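Local structure of cryptochrome DASH (Arabidopsis thaliana, 2J4D) at residues Ser285-Pro290 with Thr386-Asn391. The protein repairs cyclobutane pyrimidine dimers in single-stranded DNA as an FAD-dependent photolyase with a folate antenna, and may also act as a photoreceptor. Numbering follows the deposited sequence.
With FAD (flavin-adenine dinucleotide), chain C.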
loop_
_atom_site.group_PDB
_atom_site.type_symbol
_atom_site.label_atom_id
_atom_site.label_comp_id
_atom_site.label_asym_id
_atom_site.label_seq_id
_atom_site.Cartn_x
_atom_site.Cartn_y
_atom_site.Cartn_z
ATOM N N SER A 285 10.882 10.707 -4.944
ATOM C CA SER A 285 10.606 9.981 -3.697
ATOM C C SER A 285 10.852 8.492 -3.887
ATOM O O SER A 285 11.093 8.046 -5.005
ATOM C CB SER A 285 9.165 10.227 -3.243
ATOM O OG SER A 285 8.239 9.698 -4.178
ATOM N N THR A 286 10.787 7.709 -2.811
ATOM C CA THR A 286 11.066 6.283 -2.947
ATOM C C THR A 286 10.132 5.513 -3.868
ATOM O O THR A 286 10.561 4.555 -4.515
ATOM C CB THR A 286 11.034 5.534 -1.587
ATOM O OG1 THR A 286 9.680 5.461 -1.119
ATOM C CG2 THR A 286 11.922 6.235 -0.549
ATOM N N LYS A 287 8.869 5.928 -3.918
ATOM C CA LYS A 287 7.846 5.231 -4.697
ATOM C C LYS A 287 7.683 3.786 -4.172
ATOM O O LYS A 287 7.281 2.881 -4.908
ATOM C CB LYS A 287 8.208 5.211 -6.186
ATOM C CG LYS A 287 8.372 6.608 -6.793
ATOM C CD LYS A 287 7.125 7.459 -6.590
ATOM C CE LYS A 287 7.253 8.820 -7.288
ATOM N NZ LYS A 287 8.468 9.587 -6.848
ATOM N N PHE A 288 7.981 3.567 -2.896
ATOM C CA PHE A 288 7.846 2.216 -2.337
ATOM C C PHE A 288 6.404 1.831 -1.983
ATOM O O PHE A 288 6.102 0.650 -1.816
ATOM C CB PHE A 288 8.650 2.048 -1.030
ATOM C CG PHE A 288 10.148 2.207 -1.171
ATOM C CD1 PHE A 288 10.783 2.092 -2.403
ATOM C CD2 PHE A 288 10.926 2.431 -0.031
ATOM C CE1 PHE A 288 12.177 2.200 -2.495
ATOM C CE2 PHE A 288 12.309 2.540 -0.109
ATOM C CZ PHE A 288 12.941 2.423 -1.341
ATOM N N SER A 289 5.523 2.816 -1.861
ATOM C CA SER A 289 4.164 2.550 -1.398
ATOM C C SER A 289 3.341 1.399 -1.966
ATOM O O SER A 289 2.708 0.670 -1.202
ATOM C CB SER A 289 3.340 3.839 -1.437
ATOM O OG SER A 289 3.160 4.302 -2.760
ATOM N N PRO A 290 3.327 1.204 -3.298
ATOM C CA PRO A 290 2.516 0.084 -3.786
ATOM C C PRO A 290 3.018 -1.274 -3.298
ATOM O O PRO A 290 2.220 -2.156 -2.979
ATOM C CB PRO A 290 2.598 0.221 -5.314
ATOM C CG PRO A 290 2.888 1.696 -5.524
ATOM C CD PRO A 290 3.897 1.969 -4.420
ATOM N N THR A 386 -2.451 6.355 -13.818
ATOM C CA THR A 386 -1.371 5.521 -13.278
ATOM C C THR A 386 -1.668 4.800 -11.962
ATOM O O THR A 386 -0.973 3.852 -11.616
ATOM C CB THR A 386 -0.111 6.370 -13.030
ATOM O OG1 THR A 386 -0.401 7.315 -11.994
ATOM C CG2 THR A 386 0.301 7.141 -14.303
ATOM N N GLY A 387 -2.676 5.253 -11.224
ATOM C CA GLY A 387 -2.977 4.617 -9.948
ATOM C C GLY A 387 -2.073 5.136 -8.837
ATOM O O GLY A 387 -1.989 4.554 -7.750
ATOM N N PHE A 388 -1.380 6.235 -9.113
ATOM C CA PHE A 388 -0.488 6.843 -8.128
ATOM C C PHE A 388 -0.647 8.362 -8.155
ATOM O O PHE A 388 -1.069 8.932 -9.163
ATOM C CB PHE A 388 0.974 6.487 -8.443
ATOM C CG PHE A 388 1.960 6.969 -7.405
ATOM C CD1 PHE A 388 2.249 6.191 -6.288
ATOM C CD2 PHE A 388 2.583 8.211 -7.533
ATOM C CE1 PHE A 388 3.141 6.638 -5.305
ATOM C CE2 PHE A 388 3.481 8.670 -6.552
ATOM C CZ PHE A 388 3.756 7.878 -5.435
ATOM N N MET A 389 -0.333 9.004 -7.033
ATOM C CA MET A 389 -0.373 10.462 -6.922
ATOM C C MET A 389 0.662 10.807 -5.865
ATOM O O MET A 389 0.803 10.075 -4.878
ATOM C CB MET A 389 -1.750 10.967 -6.478
ATOM C CG MET A 389 -1.873 12.499 -6.523
ATOM S SD MET A 389 -3.416 13.169 -5.866
ATOM C CE MET A 389 -4.654 12.299 -6.880
ATOM N N SER A 390 1.399 11.899 -6.072
ATOM C CA SER A 390 2.420 12.310 -5.106
ATOM C C SER A 390 1.742 12.664 -3.793
ATOM O O SER A 390 0.563 13.022 -3.775
ATOM C CB SER A 390 3.196 13.541 -5.598
ATOM O OG SER A 390 2.356 14.681 -5.629
ATOM N N ASN A 391 2.492 12.572 -2.698
ATOM C CA ASN A 391 1.945 12.905 -1.390
ATOM C C ASN A 391 1.449 14.356 -1.379
ATOM O O ASN A 391 0.391 14.661 -0.827
ATOM C CB ASN A 391 3.011 12.713 -0.311
ATOM C CG ASN A 391 2.516 13.118 1.067
ATOM O OD1 ASN A 391 1.520 12.586 1.563
ATOM N ND2 ASN A 391 3.200 14.073 1.685
HETATM P PA FAD C . 7.736 8.509 0.325
HETATM O O1A FAD C . 8.871 7.913 -0.408
HETATM O O2A FAD C . 7.717 9.965 0.599
HETATM O O5B FAD C . 7.546 7.765 1.739
HETATM C C5B FAD C . 8.105 6.452 1.961
HETATM C C4B FAD C . 7.013 5.564 2.568
HETATM O O4B FAD C . 6.568 6.163 3.784
HETATM C C3B FAD C . 5.762 5.402 1.712
HETATM O O3B FAD C . 5.923 4.440 0.683
HETATM C C2B FAD C . 4.745 5.051 2.754
HETATM O O2B FAD C . 4.649 3.678 3.058
HETATM C C1B FAD C . 5.161 5.922 3.953
HETATM N N9A FAD C . 4.472 7.225 4.058
HETATM C C8A FAD C . 4.919 8.457 3.621
HETATM N N7A FAD C . 4.058 9.432 3.879
HETATM C C5A FAD C . 3.005 8.813 4.516
HETATM C C6A FAD C . 1.784 9.309 5.029
HETATM N N6A FAD C . 1.419 10.583 5.003
HETATM N N1A FAD C . 0.923 8.394 5.612
HETATM C C2A FAD C . 1.259 7.062 5.662
HETATM N N3A FAD C . 2.408 6.524 5.189
HETATM C C4A FAD C . 3.241 7.435 4.615
HETATM N N1 FAD C . -0.275 5.980 1.504
HETATM C C2 FAD C . -0.485 4.628 1.330
HETATM O O2 FAD C . 0.416 3.826 1.489
HETATM N N3 FAD C . -1.769 4.197 0.961
HETATM C C4 FAD C . -2.850 5.052 0.756
HETATM O O4 FAD C . -3.964 4.607 0.426
HETATM C C4X FAD C . -2.626 6.439 0.936
HETATM N N5 FAD C . -3.655 7.374 0.748
HETATM C C5X FAD C . -3.456 8.725 1.038
HETATM C C6 FAD C . -4.519 9.636 0.967
HETATM C C7 FAD C . -4.353 11.011 1.252
HETATM C C7M FAD C . -5.540 11.939 1.160
HETATM C C8 FAD C . -3.041 11.479 1.625
HETATM C C8M FAD C . -2.765 12.939 1.948
HETATM C C9 FAD C . -1.965 10.573 1.701
HETATM C C9A FAD C . -2.143 9.187 1.412
HETATM N N10 FAD C . -1.072 8.247 1.478
HETATM C C10 FAD C . -1.318 6.867 1.310
HETATM C "C1'" FAD C . 0.231 8.638 2.110
HETATM C "C2'" FAD C . 1.333 9.157 1.165
HETATM O "O2'" FAD C . 0.812 10.185 0.340
HETATM C "C3'" FAD C . 1.855 8.014 0.298
HETATM O "O3'" FAD C . 2.324 6.927 1.119
HETATM C "C4'" FAD C . 3.035 8.389 -0.616
HETATM O "O4'" FAD C . 2.643 9.405 -1.542
HETATM C "C5'" FAD C . 3.489 7.147 -1.373
HETATM O "O5'" FAD C . 4.601 7.466 -2.212
HETATM P P FAD C . 6.120 7.265 -1.836
HETATM O O1P FAD C . 6.271 5.821 -1.595
HETATM O O2P FAD C . 6.963 7.806 -2.938
HETATM O O3P FAD C . 6.442 8.187 -0.584
#
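With CG anti to the backbone N (chi1 -175°), the F388 ring reaches across to K287, whose chain, bent at chi2 and chi4, crosses it at about a right angle. CD of K287 lies 3.6 Å from CZ of F388, approaching obliquely, and the next methylene, CE, also touches the ring. S289 OG comes to the ring edge in the ring plane, 3.5 Å from F388 CE1, while its hydrogen bond goes to D422. FAD O5' sits at the same edge, 3.4 Å from F388 CZ. A flat, nonpolar ring suits this place, filling the space between lysine methylenes and cofactor.

The bends also bring K287 NZ back to S285 OG, 2.7 Å away, and to the carbonyl of P282. S285 OG in turn donates to FAD O2P at 2.6 Å, so the lysine ammonium group is second-shell and probably helps to position a first-shell hydroxyl, and its charge probably eases that of the phosphate. With an alanine at K287, S285 OG would probably be freer to turn, the P282 carbonyl would lose its lysine donor and a gap would open beside F388. Small hydroxyl residues suit a chain wrapped closely round the diphosphate: T286 OG1 holds O1A of FAD at 2.7 Å, and the backbone N-H groups of K287 and S289 bind O2P and O1P respectively. This is the diphosphate-binding loop of the FAD pocket in the helical domain of class-1 photolyases and cryptochromes.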